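Local structure of putative exported protein (Bordetella pertussis Tohama I, 2PFZ) at residues L65-A70 / R142-V147; P120-F125 / W204-A209; T1-P6 / Q58-E63. The protein binds pyroglutamic acid and probably serves as the periplasmic solute receptor of a tripartite ATP-independent transporter. All coordinates share one frame; numbering follows the deposited sequence.

Interaction 1. Residues L65-A70 / R142-V147; sequences LLTNFA and RAYSPV. With PCA (pyroglutamic acid), chain B.
Leu65 and Tyr144 meet where the end of strand 61-65 and the loop after it pass the turn joining strand 140-143 to helix 146-155. The CD2 branch of Leu65 does the touching, 3.6 Å from Tyr144 CD2, and the two side chains cross at about a right angle. This is the tight, buried half of the contact. Tyr144 has its CG between the backbone N and the carbonyl carbon (chi1 65°), which lays the ring over the bound pyroglutamic acid: the ligand CB stands 3.8 Å above the ring plane of Tyr144, over its centre. A hydrogen bond between Tyr144 OH and Trp204 NE1 anchors the far end of the ring. At the near end, Tyr144 CB rests 3.4 Å above the guanidinium plane of Arg142, toward its rim. Arg142 grips the ligand carboxylate with two bonds, NH1 to OXT at 2.9 Å (N-H...O 162°) and NH2 to O at 2.8 Å, while its NE is held by Val162 O. Thr67 CB closes the buried side against Val147 CG1 at 3.7 Å.

The looser side holds Asn68 and Pro146, both partly exposed. Asn68 leaves its backbone away from the other segment, but its amide turns back, and ND2 donates to a lone pair of Tyr144 O at 2.9 Å; the N-H...O angle of 135° shows a bent bond. Pro146 lies over the loop carbonyls, its CD 3.5 Å from Thr67 O and also close to Asn68 O. Beside it, Ser145 N-caps helix 146-155, its OG hydrogen-bonded to Thr148 N and more weakly to Val147 N. An arginine clamping the ligand carboxylate, beside a tyrosine whose ring face lies against the ligand, marks the binding pocket of this receptor, and the arginine-carboxylate pairing is characteristic of DctP-type solute receptors.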
loop_
_atom_site.group_PDB
_atom_site.type_symbol
_atom_site.label_atom_id
_atom_site.label_comp_id
_atom_site.label_asym_id
_atom_site.label_seq_id
_atom_site.Cartn_x
_atom_site.Cartn_y
_atom_site.Cartn_z
ATOM N N LEU A 65 -1.140 -2.919 -4.806
ATOM C CA LEU A 65 -0.248 -2.173 -3.927
ATOM C C LEU A 65 0.857 -1.700 -4.843
ATOM O O LEU A 65 1.559 -2.535 -5.440
ATOM C CB LEU A 65 0.373 -3.106 -2.888
ATOM C CG LEU A 65 1.434 -2.485 -1.978
ATOM C CD1 LEU A 65 0.765 -1.566 -1.000
ATOM C CD2 LEU A 65 2.239 -3.613 -1.291
ATOM N N LEU A 66 1.023 -0.387 -4.972
ATOM C CA LEU A 66 1.958 0.137 -5.988
ATOM C C LEU A 66 3.346 -0.465 -5.841
ATOM O O LEU A 66 3.964 -0.868 -6.827
ATOM C CB LEU A 66 2.052 1.664 -5.919
ATOM C CG LEU A 66 0.774 2.441 -6.242
ATOM C CD1 LEU A 66 0.899 3.915 -5.903
ATOM C CD2 LEU A 66 0.419 2.236 -7.702
ATOM N N THR A 67 3.853 -0.495 -4.610
ATOM C CA THR A 67 5.215 -0.965 -4.357
ATOM C C THR A 67 5.478 -2.442 -4.705
ATOM O O THR A 67 6.627 -2.840 -4.793
ATOM C CB THR A 67 5.719 -0.632 -2.910
ATOM O OG1 THR A 67 4.734 -0.999 -1.931
ATOM C CG2 THR A 67 6.056 0.852 -2.787
ATOM N N ASN A 68 4.428 -3.250 -4.895
ATOM C CA ASN A 68 4.637 -4.614 -5.387
ATOM C C ASN A 68 5.282 -4.620 -6.761
ATOM O O ASN A 68 5.851 -5.649 -7.189
ATOM C CB ASN A 68 3.331 -5.405 -5.457
ATOM C CG ASN A 68 3.032 -6.174 -4.192
ATOM O OD1 ASN A 68 1.856 -6.480 -3.901
ATOM N ND2 ASN A 68 4.082 -6.532 -3.445
ATOM N N PHE A 69 5.209 -3.474 -7.450
ATOM C CA PHE A 69 5.644 -3.391 -8.838
ATOM C C PHE A 69 6.919 -2.575 -9.035
ATOM O O PHE A 69 7.305 -2.240 -10.152
ATOM C CB PHE A 69 4.422 -3.006 -9.721
ATOM C CG PHE A 69 3.299 -3.974 -9.546
ATOM C CD1 PHE A 69 3.328 -5.208 -10.202
ATOM C CD2 PHE A 69 2.300 -3.745 -8.608
ATOM C CE1 PHE A 69 2.359 -6.160 -9.973
ATOM C CE2 PHE A 69 1.304 -4.688 -8.383
ATOM C CZ PHE A 69 1.330 -5.897 -9.055
ATOM N N ALA A 70 7.638 -2.372 -7.926
ATOM C CA ALA A 70 8.873 -1.582 -7.902
ATOM C C ALA A 70 9.955 -2.103 -8.841
ATOM O O ALA A 70 10.748 -1.306 -9.384
ATOM C CB ALA A 70 9.410 -1.448 -6.462
ATOM N N ARG A 142 9.321 -10.535 7.611
ATOM C CA ARG A 142 8.319 -10.734 6.573
ATOM C C ARG A 142 8.244 -9.488 5.682
ATOM O O ARG A 142 7.898 -8.388 6.142
ATOM C CB ARG A 142 6.963 -11.050 7.200
ATOM C CG ARG A 142 5.774 -11.116 6.197
ATOM C CD ARG A 142 4.989 -9.778 6.156
ATOM N NE ARG A 142 3.882 -9.784 5.191
ATOM C CZ ARG A 142 2.976 -8.811 5.101
ATOM N NH1 ARG A 142 3.018 -7.767 5.943
ATOM N NH2 ARG A 142 2.017 -8.893 4.178
ATOM N N ALA A 143 8.579 -9.669 4.410
ATOM C CA ALA A 143 8.430 -8.603 3.434
ATOM C C ALA A 143 7.054 -8.744 2.819
ATOM O O ALA A 143 6.487 -9.830 2.797
ATOM C CB ALA A 143 9.502 -8.696 2.355
ATOM N N TYR A 144 6.507 -7.626 2.347
ATOM C CA TYR A 144 5.277 -7.644 1.558
ATOM C C TYR A 144 5.518 -7.037 0.168
ATOM O O TYR A 144 4.591 -6.917 -0.641
ATOM C CB TYR A 144 4.146 -6.922 2.328
ATOM C CG TYR A 144 4.333 -5.429 2.581
ATOM C CD1 TYR A 144 4.515 -4.939 3.882
ATOM C CD2 TYR A 144 4.326 -4.506 1.521
ATOM C CE1 TYR A 144 4.681 -3.571 4.118
ATOM C CE2 TYR A 144 4.488 -3.131 1.741
ATOM C CZ TYR A 144 4.659 -2.672 3.060
ATOM O OH TYR A 144 4.801 -1.329 3.320
ATOM N N SER A 145 6.766 -6.692 -0.139
ATOM C CA SER A 145 7.077 -6.067 -1.417
ATOM C C SER A 145 8.574 -6.179 -1.669
ATOM O O SER A 145 9.332 -6.402 -0.715
ATOM C CB SER A 145 6.708 -4.592 -1.349
ATOM O OG SER A 145 7.621 -3.885 -0.522
ATOM N N PRO A 146 9.018 -5.985 -2.934
ATOM C CA PRO A 146 10.472 -5.898 -3.214
ATOM C C PRO A 146 11.168 -4.827 -2.379
ATOM O O PRO A 146 12.345 -4.977 -1.997
ATOM C CB PRO A 146 10.510 -5.477 -4.679
ATOM C CG PRO A 146 9.249 -6.096 -5.251
ATOM C CD PRO A 146 8.228 -5.863 -4.176
ATOM N N VAL A 147 10.455 -3.734 -2.096
ATOM C CA VAL A 147 11.108 -2.566 -1.493
ATOM C C VAL A 147 11.332 -2.848 -0.006
ATOM O O VAL A 147 12.329 -2.479 0.599
ATOM C CB VAL A 147 10.280 -1.264 -1.776
ATOM C CG1 VAL A 147 8.947 -1.380 -1.177
ATOM C CG2 VAL A 147 11.008 0.017 -1.240
HETATM N N PCA B . -0.367 -3.654 5.033
HETATM C CA PCA B . -0.105 -4.358 3.762
HETATM C CB PCA B . 0.737 -3.495 2.822
HETATM C CG PCA B . 1.037 -2.215 3.578
HETATM C CD PCA B . 0.287 -2.376 4.868
HETATM O OE PCA B . 0.194 -1.475 5.716
HETATM C C PCA B . 0.708 -5.585 4.105
HETATM O O PCA B . 0.814 -6.536 3.319
HETATM O OXT PCA B . 1.279 -5.627 5.207
#

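Interaction 2. Residues P120-F125 / W204-A209; sequences PPQGIF and WLPKNA. With PCA (pyroglutamic acid), chain B.
Gln122 and Trp204 are joined first through their backbones: Gln122 N donates to Trp204 O at 2.9 Å, with an N-H...O angle of 147°. The same carbonyl also receives a weaker CA-H...O contact, Pro121 CA lying 3.5 Å from Trp204 O, so consecutive residues of 120-125 converge on one oxygen.

The second kind of contact is CH-pi. Gln122 CG, anti to its own carbonyl carbon (chi1 -54°), is set over a face of the Trp204 indole; the bend at chi2 then turns the amide toward Pro206 and the ligand. CG stands 3.5 Å from the centroid of the five-membered ring of Trp204, 13° off the ring normal, a nearly perpendicular approach.

Apolar packing joins Pro121 and Leu205, which lie side by side and point the same way, Pro121 CG being 3.9 Å from Leu205 CG. Leu205 also touches Tyr88 and Ser91 of helix 88-107, and Pro121 touches Asn247 of helix 222-256, so helices flank this pair. A separate van der Waals contact sets Pro206 CD 3.5 Å from the amide carbon CD of Gln122, the two side chains coming from opposite directions. The Pro206 ring also faces the ligand, CG to CG of pyroglutamic acid at 3.8 Å, making it an apolar part of the pocket.

Segment 120-125 leads from strand 111-118 into strand 123-126, and segment 204-209 leads from strand 197-199 into strand 207-213. Both therefore cross between the three-stranded and the six-stranded sheet, as expected of the hinge connections between the two lobes of a periplasmic binding protein, with the ligand site alongside.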
loop_
_atom_site.group_PDB
_atom_site.type_symbol
_atom_site.label_atom_id
_atom_site.label_comp_id
_atom_site.label_asym_id
_atom_site.label_seq_id
_atom_site.Cartn_x
_atom_site.Cartn_y
_atom_site.Cartn_z
ATOM N N PRO A 120 -1.962 3.240 6.401
ATOM C CA PRO A 120 -1.413 4.017 7.529
ATOM C C PRO A 120 0.126 3.966 7.651
ATOM O O PRO A 120 0.791 3.135 7.015
ATOM C CB PRO A 120 -2.109 3.402 8.737
ATOM C CG PRO A 120 -3.408 2.755 8.111
ATOM C CD PRO A 120 -2.884 2.189 6.864
ATOM N N PRO A 121 0.703 4.902 8.430
ATOM C CA PRO A 121 2.162 4.984 8.531
ATOM C C PRO A 121 2.799 3.704 9.043
ATOM O O PRO A 121 2.274 3.071 9.966
ATOM C CB PRO A 121 2.368 6.137 9.510
ATOM C CG PRO A 121 1.135 6.994 9.317
ATOM C CD PRO A 121 0.049 5.971 9.222
ATOM N N GLN A 122 3.887 3.315 8.409
ATOM C CA GLN A 122 4.439 1.977 8.614
ATOM C C GLN A 122 5.378 1.900 9.786
ATOM O O GLN A 122 6.342 2.667 9.860
ATOM C CB GLN A 122 5.171 1.515 7.371
ATOM C CG GLN A 122 4.273 1.598 6.118
ATOM C CD GLN A 122 3.287 0.454 5.962
ATOM O OE1 GLN A 122 2.065 0.642 6.059
ATOM N NE2 GLN A 122 3.792 -0.709 5.671
ATOM N N GLY A 123 5.124 0.922 10.660
ATOM C CA GLY A 123 5.972 0.713 11.830
ATOM C C GLY A 123 6.548 -0.679 11.811
ATOM O O GLY A 123 6.296 -1.447 10.885
ATOM N N ILE A 124 7.331 -1.004 12.831
ATOM C CA ILE A 124 8.021 -2.287 12.903
ATOM C C ILE A 124 7.393 -3.107 13.975
ATOM O O ILE A 124 7.393 -2.699 15.150
ATOM C CB ILE A 124 9.516 -2.145 13.290
ATOM C CG1 ILE A 124 10.189 -1.025 12.485
ATOM C CG2 ILE A 124 10.237 -3.498 13.072
ATOM C CD1 ILE A 124 11.536 -0.540 13.107
ATOM N N PHE A 125 6.860 -4.260 13.575
ATOM C CA PHE A 125 6.363 -5.278 14.502
ATOM C C PHE A 125 7.537 -6.176 14.883
ATOM O O PHE A 125 8.138 -6.791 14.010
ATOM C CB PHE A 125 5.287 -6.150 13.845
ATOM C CG PHE A 125 3.980 -5.430 13.592
ATOM C CD1 PHE A 125 3.007 -5.334 14.604
ATOM C CD2 PHE A 125 3.729 -4.843 12.349
ATOM C CE1 PHE A 125 1.773 -4.667 14.375
ATOM C CE2 PHE A 125 2.495 -4.170 12.097
ATOM C CZ PHE A 125 1.530 -4.076 13.113
ATOM N N TRP A 204 6.924 5.250 6.190
ATOM C CA TRP A 204 6.380 5.587 4.871
ATOM C C TRP A 204 4.894 5.285 4.915
ATOM O O TRP A 204 4.412 4.705 5.890
ATOM C CB TRP A 204 7.100 4.823 3.730
ATOM C CG TRP A 204 6.886 3.349 3.664
ATOM C CD1 TRP A 204 5.933 2.678 2.915
ATOM C CD2 TRP A 204 7.648 2.347 4.333
ATOM N NE1 TRP A 204 6.039 1.313 3.123
ATOM C CE2 TRP A 204 7.090 1.083 3.985
ATOM C CE3 TRP A 204 8.742 2.390 5.222
ATOM C CZ2 TRP A 204 7.600 -0.127 4.481
ATOM C CZ3 TRP A 204 9.256 1.176 5.720
ATOM C CH2 TRP A 204 8.673 -0.069 5.354
ATOM N N LEU A 205 4.177 5.669 3.860
ATOM C CA LEU A 205 2.768 5.365 3.736
ATOM C C LEU A 205 2.547 4.808 2.323
ATOM O O LEU A 205 2.359 5.560 1.370
ATOM C CB LEU A 205 1.851 6.578 4.004
ATOM C CG LEU A 205 1.658 7.143 5.428
ATOM C CD1 LEU A 205 2.886 7.957 5.834
ATOM C CD2 LEU A 205 0.407 8.028 5.539
ATOM N N PRO A 206 2.530 3.482 2.205
ATOM C CA PRO A 206 2.457 2.930 0.861
ATOM C C PRO A 206 1.011 2.999 0.385
ATOM O O PRO A 206 0.092 2.848 1.185
ATOM C CB PRO A 206 2.879 1.470 1.072
ATOM C CG PRO A 206 2.428 1.132 2.457
ATOM C CD PRO A 206 2.418 2.445 3.247
ATOM N N LYS A 207 0.800 3.210 -0.910
ATOM C CA LYS A 207 -0.581 3.315 -1.420
ATOM C C LYS A 207 -1.019 2.068 -2.165
ATOM O O LYS A 207 -0.208 1.404 -2.808
ATOM C CB LYS A 207 -0.729 4.530 -2.346
ATOM C CG LYS A 207 -0.381 5.892 -1.685
ATOM C CD LYS A 207 -0.726 7.113 -2.587
ATOM C CE LYS A 207 0.063 7.081 -3.887
ATOM N NZ LYS A 207 1.540 6.979 -3.632
ATOM N N ASN A 208 -2.307 1.766 -2.065
ATOM C CA ASN A 208 -2.989 0.931 -3.068
ATOM C C ASN A 208 -3.505 1.810 -4.191
ATOM O O ASN A 208 -3.651 3.025 -4.014
ATOM C CB ASN A 208 -4.127 0.143 -2.414
ATOM C CG ASN A 208 -3.614 -0.965 -1.525
ATOM O OD1 ASN A 208 -2.407 -1.213 -1.459
ATOM N ND2 ASN A 208 -4.518 -1.636 -0.827
ATOM N N ALA A 209 -3.786 1.206 -5.343
ATOM C CA ALA A 209 -4.345 1.928 -6.462
ATOM C C ALA A 209 -5.378 1.031 -7.098
ATOM O O ALA A 209 -5.166 -0.182 -7.260
ATOM C CB ALA A 209 -3.267 2.266 -7.501
HETATM N N PCA B . -0.367 -3.654 5.033
HETATM C CA PCA B . -0.105 -4.358 3.762
HETATM C CB PCA B . 0.737 -3.495 2.822
HETATM C CG PCA B . 1.037 -2.215 3.578
HETATM C CD PCA B . 0.287 -2.376 4.868
HETATM O OE PCA B . 0.194 -1.475 5.716
HETATM C C PCA B . 0.708 -5.585 4.105
HETATM O O PCA B . 0.814 -6.536 3.319
HETATM O OXT PCA B . 1.279 -5.627 5.207
#

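Interaction 3. Residues T1-P6 / Q58-E63; sequences TKWDLP and QAQIGE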
loop_
_atom_site.group_PDB
_atom_site.type_symbol
_atom_site.label_atom_id
_atom_site.label_comp_id
_atom_site.label_asym_id
_atom_site.label_seq_id
_atom_site.Cartn_x
_atom_site.Cartn_y
_atom_site.Cartn_z
ATOM N N THR A 1 -23.833 -3.730 -17.504
ATOM C CA THR A 1 -22.423 -4.189 -17.530
ATOM C C THR A 1 -21.964 -4.707 -16.169
ATOM O O THR A 1 -22.212 -4.087 -15.132
ATOM C CB THR A 1 -21.501 -3.071 -18.034
ATOM O OG1 THR A 1 -21.876 -2.752 -19.385
ATOM C CG2 THR A 1 -20.029 -3.498 -17.989
ATOM N N LYS A 2 -21.284 -5.852 -16.201
ATOM C CA LYS A 2 -20.803 -6.504 -15.004
ATOM C C LYS A 2 -19.274 -6.575 -15.055
ATOM O O LYS A 2 -18.699 -7.035 -16.040
ATOM C CB LYS A 2 -21.439 -7.902 -14.924
ATOM C CG LYS A 2 -21.294 -8.607 -13.621
ATOM C CD LYS A 2 -22.657 -9.072 -13.112
ATOM C CE LYS A 2 -22.519 -10.249 -12.183
ATOM N NZ LYS A 2 -23.825 -10.941 -12.017
ATOM N N TRP A 3 -18.625 -6.092 -13.994
ATOM C CA TRP A 3 -17.158 -6.136 -13.906
ATOM C C TRP A 3 -16.753 -6.922 -12.676
ATOM O O TRP A 3 -17.504 -6.985 -11.698
ATOM C CB TRP A 3 -16.561 -4.730 -13.796
ATOM C CG TRP A 3 -16.435 -3.943 -15.055
ATOM C CD1 TRP A 3 -16.940 -4.264 -16.295
ATOM C CD2 TRP A 3 -15.835 -2.648 -15.191
ATOM N NE1 TRP A 3 -16.663 -3.246 -17.188
ATOM C CE2 TRP A 3 -15.989 -2.249 -16.534
ATOM C CE3 TRP A 3 -15.175 -1.781 -14.299
ATOM C CZ2 TRP A 3 -15.484 -1.030 -17.022
ATOM C CZ3 TRP A 3 -14.687 -0.571 -14.783
ATOM C CH2 TRP A 3 -14.851 -0.205 -16.130
ATOM N N ASP A 4 -15.558 -7.505 -12.715
ATOM C CA ASP A 4 -14.962 -8.144 -11.528
ATOM C C ASP A 4 -13.777 -7.350 -11.053
ATOM O O ASP A 4 -13.000 -6.843 -11.864
ATOM C CB ASP A 4 -14.484 -9.552 -11.852
ATOM C CG ASP A 4 -15.629 -10.500 -12.103
ATOM O OD1 ASP A 4 -16.460 -10.757 -11.180
ATOM O OD2 ASP A 4 -15.669 -11.000 -13.243
ATOM N N LEU A 5 -13.620 -7.276 -9.729
ATOM C CA LEU A 5 -12.577 -6.441 -9.132
ATOM C C LEU A 5 -11.881 -7.241 -8.042
ATOM O O LEU A 5 -12.420 -7.395 -6.949
ATOM C CB LEU A 5 -13.200 -5.163 -8.541
ATOM C CG LEU A 5 -12.234 -4.013 -8.148
ATOM C CD1 LEU A 5 -13.000 -2.693 -7.901
ATOM C CD2 LEU A 5 -11.300 -4.341 -6.972
ATOM N N PRO A 6 -10.704 -7.803 -8.339
ATOM C CA PRO A 6 -9.965 -8.478 -7.286
ATOM C C PRO A 6 -9.247 -7.532 -6.321
ATOM O O PRO A 6 -8.687 -6.507 -6.725
ATOM C CB PRO A 6 -8.950 -9.319 -8.067
ATOM C CG PRO A 6 -8.665 -8.518 -9.248
ATOM C CD PRO A 6 -10.012 -7.922 -9.628
ATOM N N GLN A 58 -8.484 -9.413 -18.096
ATOM C CA GLN A 58 -9.120 -10.586 -17.439
ATOM C C GLN A 58 -10.058 -10.120 -16.315
ATOM O O GLN A 58 -11.157 -10.691 -16.098
ATOM C CB GLN A 58 -8.082 -11.576 -16.901
ATOM C CG GLN A 58 -7.158 -12.197 -17.947
ATOM C CD GLN A 58 -6.191 -13.215 -17.358
ATOM O OE1 GLN A 58 -6.523 -13.965 -16.414
ATOM N NE2 GLN A 58 -4.995 -13.271 -17.923
ATOM N N ALA A 59 -9.621 -9.096 -15.579
ATOM C CA ALA A 59 -10.499 -8.326 -14.695
ATOM C C ALA A 59 -10.502 -6.933 -15.284
ATOM O O ALA A 59 -9.457 -6.472 -15.690
ATOM C CB ALA A 59 -9.942 -8.315 -13.244
ATOM N N GLN A 60 -11.667 -6.271 -15.363
ATOM C CA GLN A 60 -11.756 -4.932 -15.967
ATOM C C GLN A 60 -11.220 -3.833 -15.051
ATOM O O GLN A 60 -10.872 -2.753 -15.504
ATOM C CB GLN A 60 -13.204 -4.601 -16.339
ATOM C CG GLN A 60 -13.817 -5.620 -17.306
ATOM C CD GLN A 60 -14.586 -6.721 -16.591
ATOM O OE1 GLN A 60 -14.303 -7.078 -15.440
ATOM N NE2 GLN A 60 -15.578 -7.261 -17.278
ATOM N N ILE A 61 -11.138 -4.156 -13.768
ATOM C CA ILE A 61 -10.778 -3.215 -12.701
ATOM C C ILE A 61 -10.134 -4.039 -11.598
ATOM O O ILE A 61 -10.448 -5.230 -11.449
ATOM C CB ILE A 61 -12.068 -2.476 -12.226
ATOM C CG1 ILE A 61 -11.785 -1.462 -11.097
ATOM C CG2 ILE A 61 -13.142 -3.485 -11.794
ATOM C CD1 ILE A 61 -12.804 -0.266 -11.032
ATOM N N GLY A 62 -9.217 -3.449 -10.822
ATOM C CA GLY A 62 -8.534 -4.225 -9.802
ATOM C C GLY A 62 -7.706 -3.345 -8.885
ATOM O O GLY A 62 -7.258 -2.285 -9.293
ATOM N N GLU A 63 -7.508 -3.801 -7.652
ATOM C CA GLU A 63 -6.733 -3.054 -6.659
ATOM C C GLU A 63 -5.333 -3.662 -6.489
ATOM O O GLU A 63 -5.186 -4.889 -6.248
ATOM C CB GLU A 63 -7.456 -3.051 -5.312
ATOM C CG GLU A 63 -6.773 -2.097 -4.338
ATOM C CD GLU A 63 -6.960 -2.452 -2.900
ATOM O OE1 GLU A 63 -6.905 -3.664 -2.533
ATOM O OE2 GLU A 63 -7.117 -1.485 -2.128
HETATM O O HOH W 1 -17.050 -9.578 -15.713
HETATM O O HOH W 2 -12.452 -11.684 -13.701
#
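Gln60 sets CG beside its backbone N and bends at chi2 (94°), which curls its side chain over the indole of Trp3. CB takes the face, 3.5 Å from the centroid of the Trp3 five-membered ring and 9° off its normal, a CH-pi contact. The same bend brings Gln60 OE1 to Asp4 N at 3.0 Å, a nearly straight bond (N-H...O 165°), so a side-chain amide supplies the acceptor for this strand N-H. Strands 2-6 and 61-63 run almost parallel, their short axes approaching to 4.8 Å. Strand 2-6 also pairs in parallel with strand 35-39, and with helix 14-30 between them the two make a beta-alpha-beta unit. Between 1-6 and 58-63 one backbone bond forms, Glu63 N to Pro6 O at 3.1 Å. Pro6 has no N-H to offer in return; Ile61 O instead meets Pro6 CD at 3.3 Å and accepts a CA-H...O contact from Leu5 CA. Leu5 CD1 packs on Ile61 CG1 at 3.6 Å, with Phe22 of helix 14-30 touching both side chains. Toward solvent, one water bridges Lys2 O, Asp4 OD2 and Gln60 NE2.

Interactions 1 and 2 line one pocket: their centres are about 11 Å apart and both touch the pyroglutamic acid. Besides the Tyr144-Trp204 bond, they are tied through the backbone, with Leu66 N 3.1 Å from Lys207 O. Thr185, Ser181 and Ser182 add further hydrogen bonds to the ligand. Interaction 3 lies more remotely, its centre about 22 Å from that of interaction 1 and about 25 Å from that of interaction 2. Strand 61-65 connects them, since it neighbours strand 207-213 and leads straight into 65-70. Glu63, its OE1 held by Thr7 OG1, also accepts a weak bond at OE2 from Asn208 ND2 (2.9 Å); its side chain is about 9 Å from the ligand.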